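Side-chain contacts in mercuric reductase (Metallosphaera sedula, PDB 4YWO), which probably reduces mercuric ion to elemental mercury with electrons from NADPH, working as an FAD-containing homodimer of the pyridine nucleotide-disulfide oxidoreductase family: residues G321-A324 with T325-L329; A30-K33 with A34-G38; V378-A381 with E382-N385; E408-A411 with E412-G415; G160-N164 with R165-S169. All blocks are in the same frame, centred on the assembly; numbering follows the deposited sequence.

Interaction 1: G321-A324 with T325-L329; sequences GSIA and TENAL
Residues 321-324 and 325-329 are successive turns of helix 314-330, joined by regular i to i+4 bonds such as Asn-327 N to Ile-323 O at 2.8 Å. At Gly-321 the pattern is doubled. Its carbonyl oxygen accepts Thr-325 N at 3.2 Å and Thr-325 OG1 at 2.9 Å, the two donors arriving from opposite faces of the carbonyl plane. The hydroxyl folds back this way because it stands beside its own backbone N (chi1 -61°), which leaves CG2 to pack on Ala-34 of helix 25-36. Two residues on, Ile-323 and Asn-327 run alongside each other, with CG2 of Ile-323 3.8 Å from ND2 of Asn-327. The amide end of Asn-327 is spent elsewhere: OD1 on Ser-332, ND2 on the carbonyls of Glu-293 and Lys-334. Glu-326 forms a salt bridge with Lys-334. With its proton given to Gly-321 inside the helix, the buried Thr-325 hydroxyl is satisfied locally and its residue can face an alanine-rich neighbouring helix.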
loop_
_atom_site.group_PDB
_atom_site.type_symbol
_atom_site.label_atom_id
_atom_site.label_comp_id
_atom_site.label_asym_id
_atom_site.label_seq_id
_atom_site.Cartn_x
_atom_site.Cartn_y
_atom_site.Cartn_z
ATOM N N GLY A 321 -9.869 -13.606 -19.346
ATOM C CA GLY A 321 -10.827 -14.727 -19.437
ATOM C C GLY A 321 -12.257 -14.159 -19.367
ATOM O O GLY A 321 -13.137 -14.526 -20.128
ATOM N N SER A 322 -12.509 -13.142 -18.477
ATOM C CA SER A 322 -13.798 -12.501 -18.457
ATOM C C SER A 322 -14.161 -11.778 -19.696
ATOM O O SER A 322 -15.336 -11.914 -20.146
ATOM C CB SER A 322 -13.926 -11.456 -17.256
ATOM O OG SER A 322 -13.767 -12.137 -15.993
ATOM N N ILE A 323 -13.275 -10.987 -20.245
ATOM C CA ILE A 323 -13.577 -10.145 -21.403
ATOM C C ILE A 323 -13.770 -11.055 -22.656
ATOM O O ILE A 323 -14.707 -10.881 -23.462
ATOM C CB ILE A 323 -12.483 -9.193 -21.684
ATOM C CG1 ILE A 323 -12.548 -8.083 -20.633
ATOM C CG2 ILE A 323 -12.629 -8.506 -23.026
ATOM C CD1 ILE A 323 -11.383 -7.143 -20.801
ATOM N N ALA A 324 -12.940 -12.064 -22.764
ATOM C CA ALA A 324 -12.997 -12.966 -23.961
ATOM C C ALA A 324 -14.349 -13.614 -23.969
ATOM O O ALA A 324 -14.975 -13.704 -25.065
ATOM C CB ALA A 324 -11.887 -13.991 -23.922
ATOM N N THR A 325 -14.813 -14.041 -22.814
ATOM C CA THR A 325 -16.066 -14.741 -22.657
ATOM C C THR A 325 -17.230 -13.788 -23.023
ATOM O O THR A 325 -18.165 -14.133 -23.767
ATOM C CB THR A 325 -16.180 -15.393 -21.360
ATOM O OG1 THR A 325 -15.159 -16.358 -21.171
ATOM C CG2 THR A 325 -17.529 -15.999 -21.069
ATOM N N GLU A 326 -17.211 -12.589 -22.438
ATOM C CA GLU A 326 -18.271 -11.649 -22.748
ATOM C C GLU A 326 -18.272 -11.337 -24.182
ATOM O O GLU A 326 -19.425 -11.260 -24.814
ATOM C CB GLU A 326 -18.081 -10.374 -21.860
ATOM C CG GLU A 326 -19.196 -9.406 -22.106
ATOM C CD GLU A 326 -19.203 -8.247 -21.135
ATOM O OE1 GLU A 326 -18.270 -8.140 -20.299
ATOM O OE2 GLU A 326 -20.100 -7.390 -21.301
ATOM N N ASN A 327 -17.129 -11.098 -24.827
ATOM C CA ASN A 327 -17.123 -10.771 -26.276
ATOM C C ASN A 327 -17.663 -11.983 -27.082
ATOM O O ASN A 327 -18.481 -11.857 -28.055
ATOM C CB ASN A 327 -15.785 -10.433 -26.805
ATOM C CG ASN A 327 -15.259 -9.029 -26.291
ATOM O OD1 ASN A 327 -16.045 -8.263 -25.815
ATOM N ND2 ASN A 327 -14.038 -8.726 -26.513
ATOM N N ALA A 328 -17.329 -13.156 -26.615
ATOM C CA ALA A 328 -17.764 -14.387 -27.398
ATOM C C ALA A 328 -19.215 -14.586 -27.277
ATOM O O ALA A 328 -19.844 -14.903 -28.343
ATOM C CB ALA A 328 -16.998 -15.629 -26.871
ATOM N N LEU A 329 -19.817 -14.376 -26.095
ATOM C CA LEU A 329 -21.234 -14.740 -25.868
ATOM C C LEU A 329 -22.211 -13.578 -26.111
ATOM O O LEU A 329 -23.405 -13.844 -26.273
ATOM C CB LEU A 329 -21.521 -15.266 -24.508
ATOM C CG LEU A 329 -20.802 -16.500 -23.980
ATOM C CD1 LEU A 329 -21.010 -16.783 -22.538
ATOM C CD2 LEU A 329 -21.288 -17.699 -24.827
#

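Interaction 2: A30-K33 with A34-G38; sequences AMIK and ANELG
From Ala-30 to Leu-37 the last turns of helix 25-36 are held by i to i+4 bonds, among them Ala-34 N to Ala-30 O at 2.9 Å, and the helix then closes in a Schellman motif. Asn-35 grips Met-31 twice: its backbone N and its ND2 each lie 3.1 Å from Met-31 O and approach from opposite faces of that carbonyl. The side-chain bond is bent (151° at the hydrogen) and leaves the amide plane by 19°. OD1, at the other end of the amide, receives the backbone N of Asp-112, so both ends of the group are engaged. Ile-32 and Glu-36 run side by side, with CG2 of Ile-32 3.5 Å from OE2 of Glu-36. Lys-33 crosses Glu-36 at about a right angle; its NZ stays 4.4 Å from OE1 of Glu-36, beyond a salt bridge, and makes a long, weak ion pair with Glu-326. CG of Lys-33 meets CD1 of Leu-37 at 3.9 Å. Gly-38 N bonds Asn-35 O at 3.0 Å, and the positive phi of Gly-38 then turns the chain so that Val-39 N reaches Ala-34 O. This is the helix of the first beta-alpha-beta unit of the FAD-binding Rossmann-type fold: Ala-30 and Ala-34 rest on strand 16-21 and on Thr-325 of helix 314-330, while Met-31 and Ile-32 pack against helix 87-110.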
loop_
_atom_site.group_PDB
_atom_site.type_symbol
_atom_site.label_atom_id
_atom_site.label_comp_id
_atom_site.label_asym_id
_atom_site.label_seq_id
_atom_site.Cartn_x
_atom_site.Cartn_y
_atom_site.Cartn_z
ATOM N N ALA A 30 -13.424 -17.205 -17.162
ATOM C CA ALA A 30 -14.360 -17.437 -18.233
ATOM C C ALA A 30 -15.548 -18.220 -17.764
ATOM O O ALA A 30 -16.660 -17.928 -18.214
ATOM C CB ALA A 30 -13.624 -18.167 -19.389
ATOM N N MET A 31 -15.378 -19.225 -16.935
ATOM C CA MET A 31 -16.436 -20.066 -16.472
ATOM C C MET A 31 -17.443 -19.222 -15.692
ATOM O O MET A 31 -18.695 -19.392 -15.815
ATOM C CB MET A 31 -15.957 -21.164 -15.623
ATOM C CG MET A 31 -17.088 -22.035 -15.103
ATOM S SD MET A 31 -16.615 -22.926 -13.628
ATOM C CE MET A 31 -16.048 -21.788 -12.367
ATOM N N ILE A 32 -16.891 -18.362 -14.893
ATOM C CA ILE A 32 -17.746 -17.524 -14.002
ATOM C C ILE A 32 -18.548 -16.537 -14.832
ATOM O O ILE A 32 -19.789 -16.451 -14.657
ATOM C CB ILE A 32 -16.920 -16.829 -12.938
ATOM C CG1 ILE A 32 -16.366 -17.884 -12.043
ATOM C CG2 ILE A 32 -17.818 -15.753 -12.216
ATOM C CD1 ILE A 32 -15.362 -17.337 -11.054
ATOM N N LYS A 33 -17.891 -15.851 -15.745
ATOM C CA LYS A 33 -18.534 -14.968 -16.648
ATOM C C LYS A 33 -19.599 -15.644 -17.455
ATOM O O LYS A 33 -20.638 -15.040 -17.720
ATOM C CB LYS A 33 -17.598 -14.294 -17.554
ATOM C CG LYS A 33 -18.213 -13.296 -18.487
ATOM C CD LYS A 33 -18.920 -12.234 -17.631
ATOM C CE LYS A 33 -18.741 -10.872 -18.285
ATOM N NZ LYS A 33 -18.980 -9.698 -17.373
ATOM N N ALA A 34 -19.321 -16.849 -17.919
ATOM C CA ALA A 34 -20.330 -17.556 -18.701
ATOM C C ALA A 34 -21.639 -17.795 -17.866
ATOM O O ALA A 34 -22.758 -17.533 -18.386
ATOM C CB ALA A 34 -19.748 -18.893 -19.185
ATOM N N ASN A 35 -21.490 -18.230 -16.639
ATOM C CA ASN A 35 -22.616 -18.425 -15.705
ATOM C C ASN A 35 -23.404 -17.141 -15.514
ATOM O O ASN A 35 -24.645 -17.178 -15.497
ATOM C CB ASN A 35 -22.137 -18.961 -14.351
ATOM C CG ASN A 35 -22.087 -20.435 -14.295
ATOM O OD1 ASN A 35 -22.853 -21.019 -13.601
ATOM N ND2 ASN A 35 -21.152 -21.068 -14.986
ATOM N N GLU A 36 -22.710 -16.045 -15.323
ATOM C CA GLU A 36 -23.287 -14.697 -15.193
ATOM C C GLU A 36 -24.075 -14.266 -16.454
ATOM O O GLU A 36 -25.052 -13.531 -16.373
ATOM C CB GLU A 36 -22.227 -13.671 -14.858
ATOM C CG GLU A 36 -21.631 -13.916 -13.448
ATOM C CD GLU A 36 -20.405 -13.035 -13.103
ATOM O OE1 GLU A 36 -19.863 -12.325 -13.995
ATOM O OE2 GLU A 36 -20.010 -13.035 -11.895
ATOM N N LEU A 37 -23.685 -14.722 -17.640
ATOM C CA LEU A 37 -24.425 -14.441 -18.850
ATOM C C LEU A 37 -25.390 -15.550 -19.170
ATOM O O LEU A 37 -25.901 -15.625 -20.315
ATOM C CB LEU A 37 -23.419 -14.288 -19.996
ATOM C CG LEU A 37 -22.472 -13.142 -19.732
ATOM C CD1 LEU A 37 -21.349 -13.031 -20.782
ATOM C CD2 LEU A 37 -23.329 -11.867 -19.536
ATOM N N GLY A 38 -25.604 -16.488 -18.252
ATOM C CA GLY A 38 -26.666 -17.475 -18.433
ATOM C C GLY A 38 -26.303 -18.710 -19.250
ATOM O O GLY A 38 -27.148 -19.401 -19.759
#

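Interaction 3: V378-A381 with E382-N385; sequences VAKA and EIIN
Lys-380 and Ile-384 cross at about a right angle, the aliphatic end of the lysine passing the branch methyl of the isoleucine with CE 3.8 Å from CG2. The lysine is bent at chi2 and again at chi4, and its NZ ends on the carbonyl oxygen of Pro-438. In Ile-384, CG1 sits between the backbone N and the carbonyl carbon (chi1 70°), which presses it to 3.2 Å from Lys-380 O and turns CG2 to the lysine. That same carbonyl accepts Ile-384 N at 3.0 Å. Ile-383 leans back instead, its CG1 3.4 Å from Ala-379 O, the acceptor of its own N-H. Glu-382 does likewise one residue earlier: its CG lies 3.5 Å from Val-378 O, the N-cap carbonyl that receives Glu-382 N almost head-on. The short helix ends in a Schellman motif with Asn-385 at positive phi: Asn-385 N reaches back to Glu-382 O, and Ser-386 N to Ala-381 O. Helix 379-383 lies in the connection between strands 368-374 and 390-396, neighbours in the antiparallel sheet of the dimerisation domain. Ala-379 packs on Phe-437, which serves the FAD site of the second subunit. The helix lies against that subunit: Lys-380 packs on its Phe-346, Ile-383 O accepts from its Arg-63, and Ile-384 lies on its Tyr-66.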
loop_
_atom_site.group_PDB
_atom_site.type_symbol
_atom_site.label_atom_id
_atom_site.label_comp_id
_atom_site.label_asym_id
_atom_site.label_seq_id
_atom_site.Cartn_x
_atom_site.Cartn_y
_atom_site.Cartn_z
ATOM N N VAL A 378 11.557 10.146 1.392
ATOM C CA VAL A 378 10.194 9.856 1.841
ATOM C C VAL A 378 10.200 9.624 3.330
ATOM O O VAL A 378 10.922 8.709 3.813
ATOM C CB VAL A 378 9.678 8.624 1.029
ATOM C CG1 VAL A 378 8.285 8.211 1.455
ATOM C CG2 VAL A 378 9.634 8.980 -0.455
ATOM N N ALA A 379 9.455 10.401 4.142
ATOM C CA ALA A 379 9.574 10.266 5.574
ATOM C C ALA A 379 9.376 8.859 6.047
ATOM O O ALA A 379 10.125 8.389 6.854
ATOM C CB ALA A 379 8.539 11.140 6.305
ATOM N N LYS A 380 8.331 8.172 5.549
ATOM C CA LYS A 380 8.077 6.868 6.099
ATOM C C LYS A 380 9.249 5.901 5.836
ATOM O O LYS A 380 9.560 5.038 6.614
ATOM C CB LYS A 380 6.749 6.270 5.533
ATOM C CG LYS A 380 6.350 4.954 6.190
ATOM C CD LYS A 380 6.234 5.115 7.724
ATOM C CE LYS A 380 5.475 4.062 8.502
ATOM N NZ LYS A 380 4.021 4.091 8.170
ATOM N N ALA A 381 9.879 6.040 4.676
ATOM C CA ALA A 381 11.028 5.172 4.311
ATOM C C ALA A 381 12.201 5.403 5.290
ATOM O O ALA A 381 12.859 4.434 5.748
ATOM C CB ALA A 381 11.472 5.412 2.879
ATOM N N GLU A 382 12.388 6.641 5.760
ATOM C CA GLU A 382 13.349 6.922 6.811
ATOM C C GLU A 382 12.957 6.307 8.148
ATOM O O GLU A 382 13.781 5.657 8.866
ATOM C CB GLU A 382 13.525 8.466 6.876
ATOM C CG GLU A 382 13.943 9.125 5.560
ATOM C CD GLU A 382 13.868 10.680 5.468
ATOM O OE1 GLU A 382 14.266 11.287 6.486
ATOM O OE2 GLU A 382 13.380 11.246 4.404
ATOM N N ILE A 383 11.688 6.407 8.492
ATOM C CA ILE A 383 11.161 5.899 9.758
ATOM C C ILE A 383 11.303 4.374 9.912
ATOM O O ILE A 383 11.684 3.868 10.971
ATOM C CB ILE A 383 9.682 6.332 9.957
ATOM C CG1 ILE A 383 9.588 7.836 10.175
ATOM C CG2 ILE A 383 8.969 5.566 11.111
ATOM C CD1 ILE A 383 8.184 8.391 10.028
ATOM N N ILE A 384 11.149 3.652 8.790
ATOM C CA ILE A 384 11.202 2.191 8.814
ATOM C C ILE A 384 12.500 1.621 8.273
ATOM O O ILE A 384 12.540 0.439 7.939
ATOM C CB ILE A 384 9.951 1.593 8.090
ATOM C CG1 ILE A 384 9.980 1.822 6.566
ATOM C CG2 ILE A 384 8.639 2.052 8.692
ATOM C CD1 ILE A 384 8.883 1.219 5.711
ATOM N N ASN A 385 13.502 2.458 8.157
ATOM C CA ASN A 385 14.840 2.006 7.748
ATOM C C ASN A 385 14.822 1.313 6.386
ATOM O O ASN A 385 15.385 0.209 6.211
ATOM C CB ASN A 385 15.422 1.062 8.838
ATOM C CG ASN A 385 15.853 1.808 10.076
ATOM O OD1 ASN A 385 15.889 3.037 10.085
ATOM N ND2 ASN A 385 16.193 1.068 11.154
#

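Interaction 4: E408-A411 with E412-G415; sequences ENVA and EMIG
Glu-412 N donates to Asn-409 O at 3.0 Å in a nearly straight bond (166° at the hydrogen), the first of two i to i+3 links in this turn. Met-413 N then reaches Val-410 O at 3.2 Å, coming from well above the carbonyl plane rather than toward a lone pair. Ile-414 N adds only a weak bond to that same oxygen. The next step is taken over by water: one molecule donates to Ala-411 O at 2.8 Å and accepts from Gly-415 N at 2.8 Å, standing in for a direct backbone bond as the chain passes into the helix. Ala-411 N has a partner in OD1 of Asn-350. Both carboxylate oxygens of the buried Glu-412 are satisfied across the dimer interface, OE1 by the backbone N of Ala-441 and OE2 by that of Ile-440, both of the second subunit. Among the apolar groups, Val-410 and Met-413 lie alongside each other, with CG1 3.9 Å from CE. The turn leads from strand 399-407 into helix 414-422 of the dimerisation domain, where Val-410 and Ile-414 pack on strand 350-355 and Ala-411 and Ile-414 on strand 343-345.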
loop_
_atom_site.group_PDB
_atom_site.type_symbol
_atom_site.label_atom_id
_atom_site.label_comp_id
_atom_site.label_asym_id
_atom_site.label_seq_id
_atom_site.Cartn_x
_atom_site.Cartn_y
_atom_site.Cartn_z
ATOM N N GLU A 408 9.846 -0.270 0.033
ATOM C CA GLU A 408 9.171 -1.199 0.938
ATOM C C GLU A 408 7.658 -1.209 0.640
ATOM O O GLU A 408 6.975 -0.189 0.751
ATOM C CB GLU A 408 9.353 -0.721 2.404
ATOM C CG GLU A 408 9.190 -1.843 3.379
ATOM C CD GLU A 408 10.330 -2.905 3.228
ATOM O OE1 GLU A 408 9.891 -4.026 3.378
ATOM O OE2 GLU A 408 11.571 -2.642 2.859
ATOM N N ASN A 409 7.127 -2.368 0.305
ATOM C CA ASN A 409 5.727 -2.584 0.074
ATOM C C ASN A 409 5.158 -1.675 -1.001
ATOM O O ASN A 409 3.973 -1.401 -1.005
ATOM C CB ASN A 409 4.926 -2.373 1.340
ATOM C CG ASN A 409 5.269 -3.351 2.442
ATOM O OD1 ASN A 409 5.322 -2.930 3.645
ATOM N ND2 ASN A 409 5.426 -4.606 2.112
ATOM N N VAL A 410 5.994 -1.277 -2.005
ATOM C CA VAL A 410 5.428 -0.464 -3.103
ATOM C C VAL A 410 4.371 -1.243 -3.897
ATOM O O VAL A 410 3.631 -0.644 -4.648
ATOM C CB VAL A 410 6.507 0.224 -3.943
ATOM C CG1 VAL A 410 7.321 1.223 -3.153
ATOM C CG2 VAL A 410 7.421 -0.755 -4.679
ATOM N N ALA A 411 4.345 -2.565 -3.793
ATOM C CA ALA A 411 3.260 -3.283 -4.406
ATOM C C ALA A 411 1.865 -2.798 -3.984
ATOM O O ALA A 411 0.936 -2.857 -4.809
ATOM C CB ALA A 411 3.340 -4.741 -4.050
ATOM N N GLU A 412 1.761 -2.210 -2.795
ATOM C CA GLU A 412 0.481 -1.801 -2.195
ATOM C C GLU A 412 0.027 -0.466 -2.740
ATOM O O GLU A 412 -1.142 -0.135 -2.552
ATOM C CB GLU A 412 0.523 -1.810 -0.668
ATOM C CG GLU A 412 0.765 -3.176 -0.059
ATOM C CD GLU A 412 -0.348 -4.229 -0.342
ATOM O OE1 GLU A 412 -1.407 -3.752 -0.838
ATOM O OE2 GLU A 412 -0.131 -5.487 -0.218
ATOM N N MET A 413 0.939 0.344 -3.263
ATOM C CA MET A 413 0.608 1.652 -3.841
ATOM C C MET A 413 0.469 1.629 -5.362
ATOM O O MET A 413 -0.029 2.587 -5.945
ATOM C CB MET A 413 1.640 2.726 -3.504
ATOM C CG MET A 413 2.894 2.682 -4.326
ATOM S SD MET A 413 4.060 3.912 -3.638
ATOM C CE MET A 413 5.304 4.009 -4.924
ATOM N N ILE A 414 0.838 0.550 -6.035
ATOM C CA ILE A 414 0.869 0.548 -7.499
ATOM C C ILE A 414 -0.542 0.515 -8.020
ATOM O O ILE A 414 -0.797 1.002 -9.128
ATOM C CB ILE A 414 1.768 -0.564 -8.065
ATOM C CG1 ILE A 414 2.331 -0.196 -9.463
ATOM C CG2 ILE A 414 1.076 -1.931 -8.075
ATOM C CD1 ILE A 414 3.271 0.953 -9.456
ATOM N N GLY A 415 -1.546 0.072 -7.215
ATOM C CA GLY A 415 -2.888 0.139 -7.689
ATOM C C GLY A 415 -3.420 1.587 -7.704
ATOM O O GLY A 415 -4.241 1.903 -8.587
HETATM O O HOH W 1 -1.667 -1.990 -5.266
#

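Interaction 5: G160-N164 with R165-S169; sequences GFWTN and REALS. With FAD (flavin-adenine dinucleotide), chain B.
Glu-166 lays its CB over one face of the Trp-162 indole, a CH-pi contact 3.7 Å from the centroid of the five-membered ring and offset toward the rim, while CA of Ala-167 nears CE3 obliquely. Beside this contact, Thr-163 and Glu-166 form the capping box that starts helix 164-168. At the Phe-161 ring the methyl CG2 of Thr-163 lies at the edge, in plane. Glu-166, bent at chi2 (80°), swings its carboxylate back to Thr-163, where OE1 takes both Thr-163 N and Thr-163 OG1, each at 2.8 Å. The amide comes in nearly along the C-O axis, the hydroxyl on the syn side; two donors thus grip OE1. Thr-163 OG1 in turn accepts a weak capping bond from Arg-165 N at 3.4 Å, and Ala-167 N bonds Thr-163 O at 3.0 Å. Asn-164, next in the chain, belongs to the FAD pocket: its ND2 donates to Val-56 O and lies 3.7 Å from the flavin methyl C8M.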
loop_
_atom_site.group_PDB
_atom_site.type_symbol
_atom_site.label_atom_id
_atom_site.label_comp_id
_atom_site.label_asym_id
_atom_site.label_seq_id
_atom_site.Cartn_x
_atom_site.Cartn_y
_atom_site.Cartn_z
ATOM N N GLY A 160 20.469 -32.368 -15.580
ATOM C CA GLY A 160 19.154 -32.173 -14.876
ATOM C C GLY A 160 19.166 -30.778 -14.207
ATOM O O GLY A 160 20.199 -30.135 -14.034
ATOM N N PHE A 161 17.972 -30.337 -13.846
ATOM C CA PHE A 161 17.817 -28.913 -13.357
ATOM C C PHE A 161 16.443 -28.860 -12.676
ATOM O O PHE A 161 15.625 -29.746 -12.733
ATOM C CB PHE A 161 17.903 -27.937 -14.523
ATOM C CG PHE A 161 16.940 -28.212 -15.631
ATOM C CD1 PHE A 161 15.625 -27.823 -15.607
ATOM C CD2 PHE A 161 17.319 -29.019 -16.734
ATOM C CE1 PHE A 161 14.698 -28.188 -16.596
ATOM C CE2 PHE A 161 16.420 -29.342 -17.733
ATOM C CZ PHE A 161 15.105 -28.976 -17.696
ATOM N N TRP A 162 16.227 -27.747 -11.974
ATOM C CA TRP A 162 14.982 -27.401 -11.380
ATOM C C TRP A 162 14.327 -26.308 -12.242
ATOM O O TRP A 162 15.010 -25.474 -12.851
ATOM C CB TRP A 162 15.137 -26.885 -9.987
ATOM C CG TRP A 162 15.453 -27.875 -8.968
ATOM C CD1 TRP A 162 15.517 -29.243 -9.123
ATOM C CD2 TRP A 162 15.678 -27.610 -7.574
ATOM N NE1 TRP A 162 15.797 -29.841 -7.889
ATOM C CE2 TRP A 162 15.906 -28.849 -6.942
ATOM C CE3 TRP A 162 15.748 -26.448 -6.824
ATOM C CZ2 TRP A 162 16.197 -28.939 -5.594
ATOM C CZ3 TRP A 162 16.089 -26.554 -5.471
ATOM C CH2 TRP A 162 16.243 -27.780 -4.872
ATOM N N THR A 163 13.011 -26.343 -12.212
ATOM C CA THR A 163 12.199 -25.223 -12.644
ATOM C C THR A 163 11.510 -24.681 -11.380
ATOM O O THR A 163 11.745 -25.146 -10.265
ATOM C CB THR A 163 11.139 -25.558 -13.662
ATOM O OG1 THR A 163 10.136 -26.401 -13.095
ATOM C CG2 THR A 163 11.742 -26.213 -14.884
ATOM N N ASN A 164 10.602 -23.704 -11.550
ATOM C CA ASN A 164 9.818 -23.264 -10.383
ATOM C C ASN A 164 9.141 -24.340 -9.570
ATOM O O ASN A 164 9.068 -24.224 -8.334
ATOM C CB ASN A 164 8.783 -22.177 -10.873
ATOM C CG ASN A 164 7.820 -22.717 -11.927
ATOM O OD1 ASN A 164 8.215 -23.007 -13.044
ATOM N ND2 ASN A 164 6.557 -23.002 -11.546
ATOM N N ARG A 165 8.628 -25.380 -10.233
ATOM C CA ARG A 165 7.934 -26.423 -9.577
ATOM C C ARG A 165 8.831 -27.069 -8.532
ATOM O O ARG A 165 8.432 -27.262 -7.392
ATOM C CB ARG A 165 7.475 -27.484 -10.606
ATOM C CG ARG A 165 6.726 -28.569 -9.977
ATOM C CD ARG A 165 6.304 -29.636 -11.012
ATOM N NE ARG A 165 5.487 -29.042 -12.056
ATOM C CZ ARG A 165 4.155 -28.834 -11.954
ATOM N NH1 ARG A 165 3.471 -29.169 -10.856
ATOM N NH2 ARG A 165 3.502 -28.275 -12.960
ATOM N N GLU A 166 10.023 -27.430 -8.927
ATOM C CA GLU A 166 10.920 -28.085 -7.991
ATOM C C GLU A 166 11.479 -27.169 -6.979
ATOM O O GLU A 166 11.718 -27.583 -5.862
ATOM C CB GLU A 166 12.040 -28.767 -8.772
ATOM C CG GLU A 166 11.558 -29.881 -9.656
ATOM C CD GLU A 166 10.960 -29.480 -10.981
ATOM O OE1 GLU A 166 11.230 -28.434 -11.553
ATOM O OE2 GLU A 166 10.034 -30.160 -11.428
ATOM N N ALA A 167 11.752 -25.895 -7.366
ATOM C CA ALA A 167 12.323 -24.922 -6.399
ATOM C C ALA A 167 11.315 -24.607 -5.275
ATOM O O ALA A 167 11.705 -24.257 -4.158
ATOM C CB ALA A 167 12.790 -23.635 -7.125
ATOM N N LEU A 168 10.005 -24.740 -5.566
ATOM C CA LEU A 168 8.976 -24.569 -4.537
ATOM C C LEU A 168 8.680 -25.797 -3.654
ATOM O O LEU A 168 8.074 -25.681 -2.596
ATOM C CB LEU A 168 7.734 -23.973 -5.155
ATOM C CG LEU A 168 7.876 -22.560 -5.754
ATOM C CD1 LEU A 168 6.709 -22.175 -6.668
ATOM C CD2 LEU A 168 8.106 -21.546 -4.633
ATOM N N SER A 169 9.028 -26.980 -4.147
ATOM C CA SER A 169 8.914 -28.211 -3.394
ATOM C C SER A 169 10.222 -28.994 -3.539
ATOM O O SER A 169 10.242 -30.086 -4.165
ATOM C CB SER A 169 7.789 -29.044 -3.947
ATOM O OG SER A 169 6.587 -28.398 -3.851
HETATM P PA FAD B . -2.676 -21.555 -16.568
HETATM O O1A FAD B . -3.204 -21.283 -15.179
HETATM O O2A FAD B . -1.416 -22.367 -16.748
HETATM O O5B FAD B . -3.849 -22.247 -17.426
HETATM C C5B FAD B . -3.599 -23.443 -18.160
HETATM C C4B FAD B . -4.382 -24.593 -17.538
HETATM O O4B FAD B . -5.167 -25.241 -18.543
HETATM C C3B FAD B . -3.451 -25.630 -16.932
HETATM O O3B FAD B . -3.710 -25.764 -15.532
HETATM C C2B FAD B . -3.749 -26.934 -17.643
HETATM O O2B FAD B . -4.200 -27.913 -16.702
HETATM C C1B FAD B . -4.849 -26.632 -18.648
HETATM N N9A FAD B . -4.370 -26.933 -20.020
HETATM C C8A FAD B . -3.230 -26.481 -20.573
HETATM N N7A FAD B . -3.085 -26.940 -21.843
HETATM C C5A FAD B . -4.155 -27.709 -22.118
HETATM C C6A FAD B . -4.631 -28.499 -23.278
HETATM N N6A FAD B . -3.916 -28.560 -24.427
HETATM N N1A FAD B . -5.806 -29.157 -23.151
HETATM C C2A FAD B . -6.527 -29.104 -22.015
HETATM N N3A FAD B . -6.154 -28.408 -20.926
HETATM C C4A FAD B . -4.999 -27.701 -20.914
HETATM N N1 FAD B . 1.537 -13.628 -11.551
HETATM C C2 FAD B . 1.167 -12.601 -10.744
HETATM O O2 FAD B . 0.307 -11.793 -11.156
HETATM N N3 FAD B . 1.690 -12.417 -9.518
HETATM C C4 FAD B . 2.614 -13.236 -9.004
HETATM O O4 FAD B . 3.081 -13.038 -7.861
HETATM C C4X FAD B . 3.074 -14.385 -9.823
HETATM N N5 FAD B . 4.004 -15.258 -9.377
HETATM C C5X FAD B . 4.402 -16.297 -10.148
HETATM C C6 FAD B . 5.361 -17.182 -9.668
HETATM C C7 FAD B . 5.776 -18.252 -10.453
HETATM C C7M FAD B . 6.814 -19.210 -9.931
HETATM C C8 FAD B . 5.196 -18.451 -11.808
HETATM C C8M FAD B . 5.647 -19.611 -12.656
HETATM C C9 FAD B . 4.238 -17.569 -12.292
HETATM C C9A FAD B . 3.822 -16.500 -11.507
HETATM N N10 FAD B . 2.852 -15.600 -11.989
HETATM C C10 FAD B . 2.460 -14.531 -11.161
HETATM C "C1'" FAD B . 2.263 -15.772 -13.319
HETATM C "C2'" FAD B . 0.870 -16.375 -13.185
HETATM O "O2'" FAD B . 0.936 -17.552 -12.371
HETATM C "C3'" FAD B . 0.296 -16.733 -14.550
HETATM O "O3'" FAD B . 0.378 -15.596 -15.416
HETATM C "C4'" FAD B . -1.157 -17.177 -14.432
HETATM O "O4'" FAD B . -1.221 -18.421 -13.727
HETATM C "C5'" FAD B . -1.793 -17.340 -15.808
HETATM O "O5'" FAD B . -2.891 -18.245 -15.721
HETATM P P FAD B . -3.496 -18.925 -17.048
HETATM O O1P FAD B . -4.847 -19.507 -16.705
HETATM O O2P FAD B . -3.366 -17.942 -18.185
HETATM O O3P FAD B . -2.478 -20.142 -17.315
#

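Interactions 1 and 2 touch: helices 314-330 and 25-36 pack through Thr-325, Ala-30, Lys-33 and Ala-34 in the FAD-binding part of the fold. Interaction 1 is largely buried, interaction 2 runs out to an exposed helix end. Interactions 3 and 4 meet at Ile-384 and Glu-408 in the dimerisation domain and both touch the second subunit; interaction 3 is partly buried and offers a backbone carbonyl and an asparagine side chain to that subunit's Arg-63, whereas interaction 4 is buried and satisfies a carboxylate across the interface. Interaction 5 stands about 17 Å or more, between nearest atoms, from the others and brings a residue to the flavin. Helix starts mark 4 and 5; Schellman ends close 2 and 3.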